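Local atomic coordinates of ribulose-5-phosphate reductase 1 (Staphylococcus aureus, PDB entry 6XHK), a protein that catalyses the NADPH-dependent reduction of D-ribulose 5-phosphate to D-ribitol 5-phosphate, a step in the biosynthesis of poly(ribitol phosphate) wall teichoic acid. Residues M60-E65 against G115-F120; N3-L8 against E15-N20; F312-I317 against T335-I340; V30-M35 against D119-N124. All coordinates share one frame; numbering follows the deposited sequence.

Contact 1: residues M60-E65 against G115-F120; sequences MSLIHE and GFMQDF
Ser-61 and Gly-115 open the polar part of this contact, the N-H of Gly-115 being given to Ser-61 OG at 2.5 Å, a length too short to be trusted in detail at 3.0 Å resolution. The same hydroxyl also bonds Asp-114. One residue on from Gly-115, Phe-116 N makes a weak bond of 2.9 Å to Ile-63 O, two residues beyond Ser-61.

The aromatic part turns on Phe-116. Over one face of the Phe-116 ring stands His-64 CA, 4.2 Å from the ring centroid, a CH-pi contact. The imidazole itself is nearly parallel to the phenyl ring, at 27°, but slid aside until the two barely overlap.

Apolar contacts complete it. Met-117, at the centre of an inverse gamma turn, lays CG against Ile-63 CG1 at 3.6 Å; its extended second torsion (chi2 166°) then carries SD to within 3.6 Å of Leu-62 CB.

His-64 and Glu-65 are predicted ligands of the catalytic zinc, and the loop 115-120 packs against the segment that carries them; Glu-65 also forms a salt bridge with Lys-334. Helix 318-328 closes over Leu-62, Ile-63 and Met-117, while Met-35 of strand 28-36 lies against Ile-63 and Phe-116.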
loop_
_atom_site.group_PDB
_atom_site.type_symbol
_atom_site.label_atom_id
_atom_site.label_comp_id
_atom_site.label_asym_id
_atom_site.label_seq_id
_atom_site.Cartn_x
_atom_site.Cartn_y
_atom_site.Cartn_z
ATOM N N MET A 60 -13.577 1.610 16.694
ATOM C CA MET A 60 -12.932 0.544 15.930
ATOM C C MET A 60 -11.420 0.717 15.994
ATOM O O MET A 60 -10.921 1.832 16.171
ATOM C CB MET A 60 -13.390 0.529 14.463
ATOM C CG MET A 60 -12.918 1.736 13.656
ATOM S SD MET A 60 -13.455 1.712 11.927
ATOM C CE MET A 60 -13.115 0.006 11.472
ATOM N N SER A 61 -10.702 -0.399 15.858
ATOM C CA SER A 61 -9.252 -0.363 15.712
ATOM C C SER A 61 -8.892 0.030 14.282
ATOM O O SER A 61 -9.645 -0.237 13.335
ATOM C CB SER A 61 -8.627 -1.714 16.071
ATOM O OG SER A 61 -9.344 -2.779 15.475
ATOM N N LEU A 62 -7.725 0.667 14.129
ATOM C CA LEU A 62 -7.410 1.353 12.879
ATOM C C LEU A 62 -6.480 0.613 11.922
ATOM O O LEU A 62 -6.921 0.168 10.860
ATOM C CB LEU A 62 -6.843 2.748 13.177
ATOM C CG LEU A 62 -7.891 3.782 13.599
ATOM C CD1 LEU A 62 -7.314 5.187 13.695
ATOM C CD2 LEU A 62 -8.999 3.773 12.553
ATOM N N ILE A 63 -5.204 0.490 12.267
ATOM C CA ILE A 63 -4.168 0.167 11.285
ATOM C C ILE A 63 -4.387 -1.207 10.658
ATOM O O ILE A 63 -4.813 -2.157 11.325
ATOM C CB ILE A 63 -2.786 0.263 11.964
ATOM C CG1 ILE A 63 -2.552 1.659 12.559
ATOM C CG2 ILE A 63 -1.659 -0.189 11.062
ATOM C CD1 ILE A 63 -2.576 2.739 11.559
ATOM N N HIS A 64 -3.977 -1.334 9.405
ATOM C CA HIS A 64 -4.112 -2.554 8.638
ATOM C C HIS A 64 -2.907 -2.978 7.842
ATOM O O HIS A 64 -2.932 -3.920 7.114
ATOM C CB HIS A 64 -5.248 -2.420 7.696
ATOM C CG HIS A 64 -6.576 -2.594 8.338
ATOM N ND1 HIS A 64 -7.135 -1.643 9.152
ATOM C CD2 HIS A 64 -7.467 -3.602 8.274
ATOM C CE1 HIS A 64 -8.317 -2.055 9.562
ATOM N NE2 HIS A 64 -8.539 -3.245 9.047
ATOM N N GLU A 65 -1.864 -2.212 7.929
ATOM C CA GLU A 65 -0.572 -2.552 7.328
ATOM C C GLU A 65 0.404 -2.899 8.454
ATOM O O GLU A 65 0.777 -2.017 9.235
ATOM C CB GLU A 65 -0.031 -1.369 6.528
ATOM C CG GLU A 65 -0.836 -1.017 5.316
ATOM C CD GLU A 65 -0.239 0.120 4.514
ATOM O OE1 GLU A 65 0.753 0.721 4.973
ATOM O OE2 GLU A 65 -0.803 0.446 3.448
ATOM N N GLY A 115 -8.764 -4.256 13.526
ATOM C CA GLY A 115 -7.494 -3.670 13.156
ATOM C C GLY A 115 -6.300 -4.270 13.877
ATOM O O GLY A 115 -6.374 -5.330 14.501
ATOM N N PHE A 116 -5.171 -3.560 13.780
ATOM C CA PHE A 116 -3.893 -4.053 14.286
ATOM C C PHE A 116 -3.384 -3.310 15.515
ATOM O O PHE A 116 -2.436 -3.781 16.153
ATOM C CB PHE A 116 -2.807 -3.995 13.196
ATOM C CG PHE A 116 -2.986 -5.001 12.092
ATOM C CD1 PHE A 116 -3.969 -5.973 12.158
ATOM C CD2 PHE A 116 -2.185 -4.948 10.956
ATOM C CE1 PHE A 116 -4.128 -6.897 11.118
ATOM C CE2 PHE A 116 -2.341 -5.864 9.906
ATOM C CZ PHE A 116 -3.308 -6.844 9.991
ATOM N N MET A 117 -3.972 -2.176 15.884
ATOM C CA MET A 117 -3.557 -1.520 17.123
ATOM C C MET A 117 -4.123 -2.279 18.320
ATOM O O MET A 117 -5.055 -1.847 18.998
ATOM C CB MET A 117 -3.983 -0.065 17.128
ATOM C CG MET A 117 -3.607 0.671 15.883
ATOM S SD MET A 117 -4.526 2.195 15.879
ATOM C CE MET A 117 -3.742 3.058 17.206
ATOM N N GLN A 118 -3.529 -3.438 18.592
ATOM C CA GLN A 118 -3.890 -4.197 19.779
ATOM C C GLN A 118 -2.682 -5.011 20.239
ATOM O O GLN A 118 -1.688 -5.142 19.522
ATOM C CB GLN A 118 -5.117 -5.084 19.516
ATOM C CG GLN A 118 -5.121 -5.862 18.229
ATOM C CD GLN A 118 -6.528 -6.149 17.775
ATOM O OE1 GLN A 118 -7.355 -5.246 17.746
ATOM N NE2 GLN A 118 -6.830 -7.412 17.483
ATOM N N ASP A 119 -2.776 -5.549 21.463
ATOM C CA ASP A 119 -1.657 -6.309 22.014
ATOM C C ASP A 119 -1.458 -7.629 21.274
ATOM O O ASP A 119 -0.318 -8.086 21.137
ATOM C CB ASP A 119 -1.856 -6.578 23.506
ATOM C CG ASP A 119 -1.492 -5.389 24.382
ATOM O OD1 ASP A 119 -0.611 -4.590 23.981
ATOM O OD2 ASP A 119 -2.059 -5.293 25.501
ATOM N N PHE A 120 -2.540 -8.258 20.792
ATOM C CA PHE A 120 -2.434 -9.504 20.044
ATOM C C PHE A 120 -3.407 -9.476 18.870
ATOM O O PHE A 120 -4.525 -8.969 18.996
ATOM C CB PHE A 120 -2.748 -10.722 20.911
ATOM C CG PHE A 120 -1.848 -10.874 22.101
ATOM C CD1 PHE A 120 -0.567 -11.384 21.969
ATOM C CD2 PHE A 120 -2.341 -10.594 23.383
ATOM C CE1 PHE A 120 0.237 -11.532 23.076
ATOM C CE2 PHE A 120 -1.561 -10.757 24.499
ATOM C CZ PHE A 120 -0.267 -11.229 24.347
#

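Contact 2: residues N3-L8 against E15-N20; sequences NQVYQL and EVTYNN
Gln-4 and Tyr-18 run side by side on one face of a beta hairpin, amide and phenol planes 41° apart, with Gln-4 CG meeting Tyr-18 CE1 obliquely at 3.6 Å. Next along the same face the Tyr-6 ring leans on Val-16, its CD1 lying 3.9 Å from Val-16 CB. The other face carries a pair of amides, Asn-3 and Asn-19, whose planes are 26° apart. Asn-19 CG sits between its backbone N and carbonyl carbon (chi1 70°), which brings OD1 to 3.4 Å from Asn-3 CB. On this face too, the methyl CG2 of Thr-17 touches both Val-5 CB and Gln-7 OE1.

Between the two faces, three antiparallel hydrogen-bonded pairs hold the strands: Asn-3 with Asn-19, Val-5 with Thr-17, and Gln-7 with Glu-15. Five of the six bonds are well formed; the one from Gln-7 N to Glu-15 O is weak.

Strand 2-10 is the middle member of a small antiparallel sheet, between 13-20 and 60-61. Leu-8 bonds Met-60 there, and the backbones of Gln-4 and Tyr-6 hydrogen-bond those of Asp-119 and Met-117 in the loop before strand 121-123. Gln-4 NE2 reaches Asp-119 OD2 and Asn-3 ND2 reaches Phe-120 O.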
loop_
_atom_site.group_PDB
_atom_site.type_symbol
_atom_site.label_atom_id
_atom_site.label_comp_id
_atom_site.label_asym_id
_atom_site.label_seq_id
_atom_site.Cartn_x
_atom_site.Cartn_y
_atom_site.Cartn_z
ATOM N N ASN A 3 -6.699 -9.240 26.051
ATOM C CA ASN A 3 -6.142 -8.431 24.971
ATOM C C ASN A 3 -6.585 -6.984 25.148
ATOM O O ASN A 3 -7.763 -6.719 25.406
ATOM C CB ASN A 3 -6.594 -8.964 23.612
ATOM C CG ASN A 3 -5.763 -8.430 22.460
ATOM O OD1 ASN A 3 -4.693 -7.866 22.657
ATOM N ND2 ASN A 3 -6.241 -8.639 21.247
ATOM N N GLN A 4 -5.639 -6.054 25.058
ATOM C CA GLN A 4 -5.973 -4.638 25.060
ATOM C C GLN A 4 -6.070 -4.186 23.612
ATOM O O GLN A 4 -5.098 -4.293 22.853
ATOM C CB GLN A 4 -4.935 -3.794 25.796
ATOM C CG GLN A 4 -4.692 -4.174 27.222
ATOM C CD GLN A 4 -3.538 -3.415 27.834
ATOM O OE1 GLN A 4 -3.702 -2.765 28.881
ATOM N NE2 GLN A 4 -2.373 -3.456 27.179
ATOM N N VAL A 5 -7.242 -3.694 23.229
ATOM C CA VAL A 5 -7.470 -3.140 21.902
ATOM C C VAL A 5 -7.476 -1.626 22.027
ATOM O O VAL A 5 -8.084 -1.076 22.954
ATOM C CB VAL A 5 -8.788 -3.660 21.306
ATOM C CG1 VAL A 5 -9.121 -2.926 20.030
ATOM C CG2 VAL A 5 -8.693 -5.152 21.061
ATOM N N TYR A 6 -6.770 -0.956 21.122
ATOM C CA TYR A 6 -6.677 0.502 21.100
ATOM C C TYR A 6 -7.570 0.996 19.970
ATOM O O TYR A 6 -7.167 1.040 18.800
ATOM C CB TYR A 6 -5.219 0.945 20.969
ATOM C CG TYR A 6 -4.361 0.420 22.110
ATOM C CD1 TYR A 6 -4.380 1.041 23.367
ATOM C CD2 TYR A 6 -3.638 -0.759 21.974
ATOM C CE1 TYR A 6 -3.629 0.544 24.429
ATOM C CE2 TYR A 6 -2.891 -1.271 23.033
ATOM C CZ TYR A 6 -2.893 -0.623 24.258
ATOM O OH TYR A 6 -2.142 -1.153 25.294
ATOM N N GLN A 7 -8.799 1.339 20.336
ATOM C CA GLN A 7 -9.821 1.783 19.408
ATOM C C GLN A 7 -9.868 3.307 19.339
ATOM O O GLN A 7 -9.431 4.015 20.252
ATOM C CB GLN A 7 -11.185 1.198 19.808
ATOM C CG GLN A 7 -11.370 -0.237 19.310
ATOM C CD GLN A 7 -12.692 -0.865 19.708
ATOM O OE1 GLN A 7 -13.307 -0.462 20.700
ATOM N NE2 GLN A 7 -13.157 -1.839 18.908
ATOM N N LEU A 8 -10.349 3.805 18.203
ATOM C CA LEU A 8 -10.663 5.216 18.042
ATOM C C LEU A 8 -12.116 5.420 18.453
ATOM O O LEU A 8 -13.018 4.795 17.886
ATOM C CB LEU A 8 -10.429 5.644 16.599
ATOM C CG LEU A 8 -10.477 7.132 16.270
ATOM C CD1 LEU A 8 -9.273 7.875 16.836
ATOM C CD2 LEU A 8 -10.536 7.270 14.775
ATOM N N GLU A 15 -8.859 5.449 22.931
ATOM C CA GLU A 15 -9.156 4.872 24.237
ATOM C C GLU A 15 -9.081 3.357 24.107
ATOM O O GLU A 15 -9.174 2.807 23.007
ATOM C CB GLU A 15 -10.527 5.315 24.757
ATOM C CG GLU A 15 -10.708 5.181 26.265
ATOM C CD GLU A 15 -12.084 5.630 26.733
ATOM O OE1 GLU A 15 -13.003 5.697 25.891
ATOM O OE2 GLU A 15 -12.259 5.884 27.945
ATOM N N VAL A 16 -8.925 2.683 25.242
ATOM C CA VAL A 16 -8.570 1.266 25.279
ATOM C C VAL A 16 -9.720 0.467 25.887
ATOM O O VAL A 16 -10.225 0.816 26.962
ATOM C CB VAL A 16 -7.257 1.050 26.056
ATOM C CG1 VAL A 16 -7.274 1.829 27.371
ATOM C CG2 VAL A 16 -6.992 -0.428 26.289
ATOM N N THR A 17 -10.145 -0.595 25.177
ATOM C CA THR A 17 -11.130 -1.576 25.628
ATOM C C THR A 17 -10.440 -2.932 25.760
ATOM O O THR A 17 -9.249 -3.073 25.456
ATOM C CB THR A 17 -12.320 -1.680 24.665
ATOM O OG1 THR A 17 -13.319 -2.561 25.206
ATOM C CG2 THR A 17 -11.863 -2.260 23.336
ATOM N N TYR A 18 -11.202 -3.939 26.210
ATOM C CA TYR A 18 -10.656 -5.262 26.489
ATOM C C TYR A 18 -11.527 -6.335 25.853
ATOM O O TYR A 18 -12.728 -6.147 25.646
ATOM C CB TYR A 18 -10.539 -5.506 27.994
ATOM C CG TYR A 18 -9.657 -4.482 28.667
ATOM C CD1 TYR A 18 -8.306 -4.731 28.857
ATOM C CD2 TYR A 18 -10.173 -3.272 29.129
ATOM C CE1 TYR A 18 -7.481 -3.796 29.459
ATOM C CE2 TYR A 18 -9.358 -2.329 29.740
ATOM C CZ TYR A 18 -8.006 -2.601 29.903
ATOM O OH TYR A 18 -7.159 -1.691 30.504
ATOM N N ASN A 19 -10.900 -7.455 25.516
ATOM C CA ASN A 19 -11.637 -8.652 25.132
ATOM C C ASN A 19 -10.744 -9.853 25.439
ATOM O O ASN A 19 -9.556 -9.700 25.733
ATOM C CB ASN A 19 -12.122 -8.588 23.664
ATOM C CG ASN A 19 -11.005 -8.692 22.638
ATOM O OD1 ASN A 19 -9.858 -8.383 22.912
ATOM N ND2 ASN A 19 -11.355 -9.114 21.429
ATOM N N ASN A 20 -11.347 -11.037 25.472
ATOM C CA ASN A 20 -10.608 -12.244 25.803
ATOM C C ASN A 20 -10.041 -12.868 24.544
ATOM O O ASN A 20 -10.572 -12.679 23.448
ATOM C CB ASN A 20 -11.486 -13.258 26.520
ATOM C CG ASN A 20 -11.900 -12.800 27.886
ATOM O OD1 ASN A 20 -11.137 -12.919 28.856
ATOM N ND2 ASN A 20 -13.122 -12.292 27.989
#

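Contact 3: residues F312-I317 against T335-I340; sequences FEIATI and TVLKWI
Phe-312 pairs with Leu-337 and Ile-314 with Trp-339 in the parallel strand pair of a beta-alpha-beta unit, strand 308-314, helix 318-328 and strand 334-339. The backbone alternates across it: Phe-312 N donates to Val-336 O, Phe-312 O receives Lys-338 N at 2.7 Å, and Ile-314 N gives a nearly straight bond (172°) to Lys-338 O. Past the last bridge, Ile-340 N still reaches Ile-314 O at 3.3 Å.

On one face the side chains are mainly apolar. Ile-314 CG1 lies anti to its own carbonyl carbon (chi1 -48°) and carries CD1 to 3.9 Å from Leu-337 CD2, while its other branch, CG2, comes obliquely to Trp-339 CZ3 at 4.0 Å. Leu-337 CD2 also touches Phe-312 CB. Nearby, Thr-335 CG2 meets the edge of the Phe-312 ring.

The opposite face pairs charges. Glu-313 and Lys-338 extend side by side, with Glu-313 CG 3.7 Å from Lys-338 CD, and end in a salt bridge between Glu-313 OE2 and Lys-338 NZ at 3.5 Å.

Beyond Trp-339, Arg-31 and Pro-32 of strand 28-36 pack on the indole. The connecting helix supplies the rest of the next shell: Glu-322 and Ala-326 pack on Phe-312, Leu-320 on Ile-314 and Ala-323 on Leu-337, and Asp-327 OD1 is hydrogen-bonded to Thr-335 OG1.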
loop_
_atom_site.group_PDB
_atom_site.type_symbol
_atom_site.label_atom_id
_atom_site.label_comp_id
_atom_site.label_asym_id
_atom_site.label_seq_id
_atom_site.Cartn_x
_atom_site.Cartn_y
_atom_site.Cartn_z
ATOM N N PHE A 312 8.098 5.978 14.858
ATOM C CA PHE A 312 7.620 6.378 16.178
ATOM C C PHE A 312 7.513 5.161 17.083
ATOM O O PHE A 312 6.966 4.133 16.677
ATOM C CB PHE A 312 6.264 7.090 16.082
ATOM C CG PHE A 312 6.360 8.490 15.566
ATOM C CD1 PHE A 312 6.676 9.532 16.417
ATOM C CD2 PHE A 312 6.189 8.764 14.218
ATOM C CE1 PHE A 312 6.781 10.830 15.937
ATOM C CE2 PHE A 312 6.299 10.053 13.741
ATOM C CZ PHE A 312 6.594 11.086 14.605
ATOM N N GLU A 313 8.049 5.266 18.298
ATOM C CA GLU A 313 7.906 4.197 19.279
ATOM C C GLU A 313 6.656 4.483 20.107
ATOM O O GLU A 313 6.564 5.532 20.756
ATOM C CB GLU A 313 9.149 4.064 20.171
ATOM C CG GLU A 313 10.411 3.504 19.467
ATOM C CD GLU A 313 11.562 3.178 20.427
ATOM O OE1 GLU A 313 11.373 3.289 21.661
ATOM O OE2 GLU A 313 12.660 2.812 19.940
ATOM N N ILE A 314 5.695 3.559 20.075
ATOM C CA ILE A 314 4.365 3.779 20.634
ATOM C C ILE A 314 4.273 3.035 21.960
ATOM O O ILE A 314 4.087 1.812 21.993
ATOM C CB ILE A 314 3.260 3.327 19.671
ATOM C CG1 ILE A 314 3.503 3.876 18.255
ATOM C CG2 ILE A 314 1.912 3.780 20.179
ATOM C CD1 ILE A 314 3.707 5.377 18.183
ATOM N N ALA A 315 4.381 3.780 23.057
ATOM C CA ALA A 315 4.307 3.209 24.385
ATOM C C ALA A 315 3.170 3.759 25.229
ATOM O O ALA A 315 2.821 3.131 26.233
ATOM C CB ALA A 315 5.633 3.424 25.118
ATOM N N THR A 316 2.576 4.893 24.851
ATOM C CA THR A 316 1.398 5.473 25.493
ATOM C C THR A 316 0.388 5.902 24.424
ATOM O O THR A 316 0.661 5.832 23.223
ATOM C CB THR A 316 1.782 6.669 26.389
ATOM O OG1 THR A 316 1.977 7.849 25.593
ATOM C CG2 THR A 316 3.059 6.383 27.162
ATOM N N ILE A 317 -0.795 6.357 24.867
ATOM C CA ILE A 317 -1.794 6.897 23.940
ATOM C C ILE A 317 -1.269 8.141 23.230
ATOM O O ILE A 317 -1.486 8.324 22.023
ATOM C CB ILE A 317 -3.111 7.191 24.680
ATOM C CG1 ILE A 317 -3.841 5.899 24.996
ATOM C CG2 ILE A 317 -4.014 8.097 23.836
ATOM C CD1 ILE A 317 -4.249 5.166 23.742
ATOM N N THR A 335 4.730 6.696 7.362
ATOM C CA THR A 335 5.038 6.803 8.796
ATOM C C THR A 335 4.953 5.441 9.488
ATOM O O THR A 335 3.874 4.841 9.558
ATOM C CB THR A 335 4.088 7.790 9.484
ATOM O OG1 THR A 335 4.065 9.038 8.771
ATOM C CG2 THR A 335 4.387 7.960 10.979
ATOM N N VAL A 336 6.082 4.968 10.029
ATOM C CA VAL A 336 6.164 3.654 10.663
ATOM C C VAL A 336 5.977 3.792 12.169
ATOM O O VAL A 336 6.342 4.804 12.779
ATOM C CB VAL A 336 7.496 2.952 10.322
ATOM C CG1 VAL A 336 7.451 1.510 10.735
ATOM C CG2 VAL A 336 7.748 3.027 8.831
ATOM N N LEU A 337 5.375 2.763 12.767
ATOM C CA LEU A 337 5.088 2.698 14.197
ATOM C C LEU A 337 5.755 1.461 14.776
ATOM O O LEU A 337 5.452 0.341 14.355
ATOM C CB LEU A 337 3.578 2.665 14.455
ATOM C CG LEU A 337 2.714 3.800 13.898
ATOM C CD1 LEU A 337 1.305 3.678 14.409
ATOM C CD2 LEU A 337 3.271 5.115 14.358
ATOM N N LYS A 338 6.673 1.674 15.730
ATOM C CA LYS A 338 7.304 0.602 16.501
ATOM C C LYS A 338 6.401 0.303 17.703
ATOM O O LYS A 338 6.254 1.130 18.610
ATOM C CB LYS A 338 8.727 0.984 16.926
ATOM C CG LYS A 338 9.583 -0.181 17.465
ATOM C CD LYS A 338 10.986 0.265 17.821
ATOM C CE LYS A 338 11.872 -0.897 18.288
ATOM N NZ LYS A 338 13.250 -0.468 18.734
ATOM N N TRP A 339 5.776 -0.871 17.689
ATOM C CA TRP A 339 4.768 -1.239 18.676
ATOM C C TRP A 339 5.454 -1.806 19.927
ATOM O O TRP A 339 5.986 -2.928 19.910
ATOM C CB TRP A 339 3.780 -2.243 18.073
ATOM C CG TRP A 339 2.505 -2.374 18.879
ATOM C CD1 TRP A 339 2.099 -3.462 19.616
ATOM C CD2 TRP A 339 1.445 -1.417 18.972
ATOM N NE1 TRP A 339 0.888 -3.210 20.205
ATOM C CE2 TRP A 339 0.456 -1.968 19.814
ATOM C CE3 TRP A 339 1.242 -0.139 18.443
ATOM C CZ2 TRP A 339 -0.718 -1.285 20.133
ATOM C CZ3 TRP A 339 0.083 0.535 18.766
ATOM C CH2 TRP A 339 -0.882 -0.037 19.603
ATOM N N ILE A 340 5.425 -1.035 21.018
ATOM C CA ILE A 340 5.984 -1.481 22.291
ATOM C C ILE A 340 4.996 -1.197 23.417
ATOM O O ILE A 340 5.393 -0.838 24.532
ATOM C CB ILE A 340 7.356 -0.832 22.573
ATOM C CG1 ILE A 340 7.260 0.687 22.667
ATOM C CG2 ILE A 340 8.329 -1.166 21.476
ATOM C CD1 ILE A 340 8.589 1.367 22.866
#

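Contact 4: residues V30-M35 against D119-N124; sequences VRPLYM and DFVLLN
Val-30 O is approached by two neighbouring residues of the other segment: Val-121 N makes a 2.8 Å hydrogen bond, and Phe-120 CA adds a C-H...O contact at 3.4 Å. The return bond, Val-30 N to Val-121 O at 3.0 Å, completes an antiparallel hydrogen-bonded pair. It is the one bridge between these segments, consistent with the N-to-C directions of 30-35 and 121-123 standing at 120°, well short of antiparallel.

Side chains take over where the backbones part. At one end Val-30 CG2 meets Leu-123 CD1 at 4.1 Å, the two side chains crossing at about a right angle. At the other, Arg-31, extended as far as NE (chi1 174°), runs alongside Asp-119, its CG near Asp-119 O, and its guanidinium stands 23° from the plane of the carboxylate. The ion pair is long, Arg-31 NH1 to Asp-119 OD1 being 3.7 Å. Pro-32 follows, its CD near both Asp-119 O and Val-121 CG2.

Both segments belong to the GroES-like domain of the zinc-containing alcohol dehydrogenases. The long ion pair and the hydrogen bond from Gln-4 NE2 would both favour the charged carboxylate of Asp-119, each through a different oxygen.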
loop_
_atom_site.group_PDB
_atom_site.type_symbol
_atom_site.label_atom_id
_atom_site.label_comp_id
_atom_site.label_asym_id
_atom_site.label_seq_id
_atom_site.Cartn_x
_atom_site.Cartn_y
_atom_site.Cartn_z
ATOM N N VAL A 30 -0.510 -13.358 17.375
ATOM C CA VAL A 30 0.624 -12.628 16.819
ATOM C C VAL A 30 0.770 -11.315 17.566
ATOM O O VAL A 30 -0.220 -10.602 17.773
ATOM C CB VAL A 30 0.434 -12.376 15.310
ATOM C CG1 VAL A 30 1.646 -11.729 14.694
ATOM C CG2 VAL A 30 0.162 -13.690 14.609
ATOM N N ARG A 31 2.033 -10.984 17.984
ATOM C CA ARG A 31 2.118 -9.636 18.533
ATOM C C ARG A 31 2.664 -8.701 17.474
ATOM O O ARG A 31 3.723 -8.978 16.891
ATOM C CB ARG A 31 3.006 -9.558 19.771
ATOM C CG ARG A 31 3.176 -8.110 20.220
ATOM C CD ARG A 31 3.973 -7.999 21.445
ATOM N NE ARG A 31 4.318 -6.623 21.766
ATOM C CZ ARG A 31 3.630 -5.894 22.643
ATOM N NH1 ARG A 31 2.557 -6.404 23.240
ATOM N NH2 ARG A 31 4.003 -4.656 22.925
ATOM N N PRO A 32 1.977 -7.607 17.181
ATOM C CA PRO A 32 2.502 -6.676 16.187
ATOM C C PRO A 32 3.809 -6.042 16.631
ATOM O O PRO A 32 4.017 -5.768 17.813
ATOM C CB PRO A 32 1.362 -5.662 16.040
ATOM C CG PRO A 32 0.635 -5.703 17.336
ATOM C CD PRO A 32 0.694 -7.143 17.751
ATOM N N LEU A 33 4.709 -5.854 15.662
ATOM C CA LEU A 33 6.023 -5.249 15.873
ATOM C C LEU A 33 6.145 -3.877 15.223
ATOM O O LEU A 33 6.347 -2.879 15.918
ATOM C CB LEU A 33 7.145 -6.178 15.358
ATOM C CG LEU A 33 7.297 -7.520 16.078
ATOM C CD1 LEU A 33 8.378 -8.408 15.467
ATOM C CD2 LEU A 33 7.532 -7.273 17.553
ATOM N N TYR A 34 6.054 -3.801 13.900
ATOM C CA TYR A 34 6.009 -2.538 13.177
ATOM C C TYR A 34 4.708 -2.443 12.374
ATOM O O TYR A 34 4.146 -3.448 11.927
ATOM C CB TYR A 34 7.252 -2.394 12.283
ATOM C CG TYR A 34 8.558 -2.431 13.068
ATOM C CD1 TYR A 34 9.278 -3.625 13.231
ATOM C CD2 TYR A 34 9.087 -1.267 13.626
ATOM C CE1 TYR A 34 10.470 -3.655 13.946
ATOM C CE2 TYR A 34 10.286 -1.288 14.344
ATOM C CZ TYR A 34 10.971 -2.481 14.499
ATOM O OH TYR A 34 12.158 -2.491 15.206
ATOM N N MET A 35 4.194 -1.226 12.241
ATOM C CA MET A 35 2.951 -1.023 11.514
ATOM C C MET A 35 2.953 0.387 10.947
ATOM O O MET A 35 3.578 1.287 11.514
ATOM C CB MET A 35 1.737 -1.275 12.420
ATOM C CG MET A 35 1.584 -0.358 13.626
ATOM S SD MET A 35 0.178 -0.877 14.657
ATOM C CE MET A 35 0.445 -2.643 14.702
ATOM N N ASP A 119 -2.776 -5.549 21.463
ATOM C CA ASP A 119 -1.657 -6.309 22.014
ATOM C C ASP A 119 -1.458 -7.629 21.274
ATOM O O ASP A 119 -0.318 -8.086 21.137
ATOM C CB ASP A 119 -1.856 -6.578 23.506
ATOM C CG ASP A 119 -1.492 -5.389 24.382
ATOM O OD1 ASP A 119 -0.611 -4.590 23.981
ATOM O OD2 ASP A 119 -2.059 -5.293 25.501
ATOM N N PHE A 120 -2.540 -8.258 20.792
ATOM C CA PHE A 120 -2.434 -9.504 20.044
ATOM C C PHE A 120 -3.407 -9.476 18.870
ATOM O O PHE A 120 -4.525 -8.969 18.996
ATOM C CB PHE A 120 -2.748 -10.722 20.911
ATOM C CG PHE A 120 -1.848 -10.874 22.101
ATOM C CD1 PHE A 120 -0.567 -11.384 21.969
ATOM C CD2 PHE A 120 -2.341 -10.594 23.383
ATOM C CE1 PHE A 120 0.237 -11.532 23.076
ATOM C CE2 PHE A 120 -1.561 -10.757 24.499
ATOM C CZ PHE A 120 -0.267 -11.229 24.347
ATOM N N VAL A 121 -2.979 -10.024 17.736
ATOM C CA VAL A 121 -3.794 -10.122 16.527
ATOM C C VAL A 121 -3.954 -11.594 16.190
ATOM O O VAL A 121 -2.959 -12.311 16.055
ATOM C CB VAL A 121 -3.169 -9.359 15.347
ATOM C CG1 VAL A 121 -4.077 -9.391 14.169
ATOM C CG2 VAL A 121 -2.944 -7.917 15.725
ATOM N N LEU A 122 -5.198 -12.044 16.048
ATOM C CA LEU A 122 -5.463 -13.432 15.686
ATOM C C LEU A 122 -5.646 -13.545 14.182
ATOM O O LEU A 122 -6.372 -12.760 13.579
ATOM C CB LEU A 122 -6.699 -13.963 16.397
ATOM C CG LEU A 122 -6.580 -13.754 17.891
ATOM C CD1 LEU A 122 -7.313 -12.480 18.317
ATOM C CD2 LEU A 122 -7.132 -14.959 18.557
ATOM N N LEU A 123 -4.989 -14.521 13.585
ATOM C CA LEU A 123 -4.952 -14.654 12.144
ATOM C C LEU A 123 -5.177 -16.102 11.758
ATOM O O LEU A 123 -4.828 -17.022 12.495
ATOM C CB LEU A 123 -3.618 -14.180 11.572
ATOM C CG LEU A 123 -3.174 -12.770 11.946
ATOM C CD1 LEU A 123 -1.882 -12.446 11.251
ATOM C CD2 LEU A 123 -4.234 -11.760 11.571
ATOM N N ASN A 124 -5.774 -16.303 10.597
ATOM C CA ASN A 124 -5.790 -17.661 10.105
ATOM C C ASN A 124 -4.399 -18.028 9.610
ATOM O O ASN A 124 -3.553 -17.172 9.344
ATOM C CB ASN A 124 -6.848 -17.823 9.016
ATOM C CG ASN A 124 -8.237 -17.542 9.538
ATOM O OD1 ASN A 124 -8.665 -16.386 9.593
ATOM N ND2 ASN A 124 -8.918 -18.588 10.011
#

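In the fold
Contacts 1 and 4 share Asp-119 and Phe-120, and their centres lie 8 Å apart, so the run 115-124 first packs on 60-65 and then pairs with strand 28-36. Strand 334-339 of contact 3 pairs farther along the same edge of strand 28-36: Leu-337 N to Met-35 O, at 2.6 Å, and Trp-339 N to Leu-33 O, at 2.7 Å, are probable hydrogen bonds. Trp-339 also packs on Tyr-6 of contact 2, whose centre is 16 Å from that of contact 3. Contact 1 comes nearest the active site: the Glu-65 side chain is about 5 Å from the bound NADPH and about 3 Å from that of Glu-144, both glutamates being predicted zinc ligands.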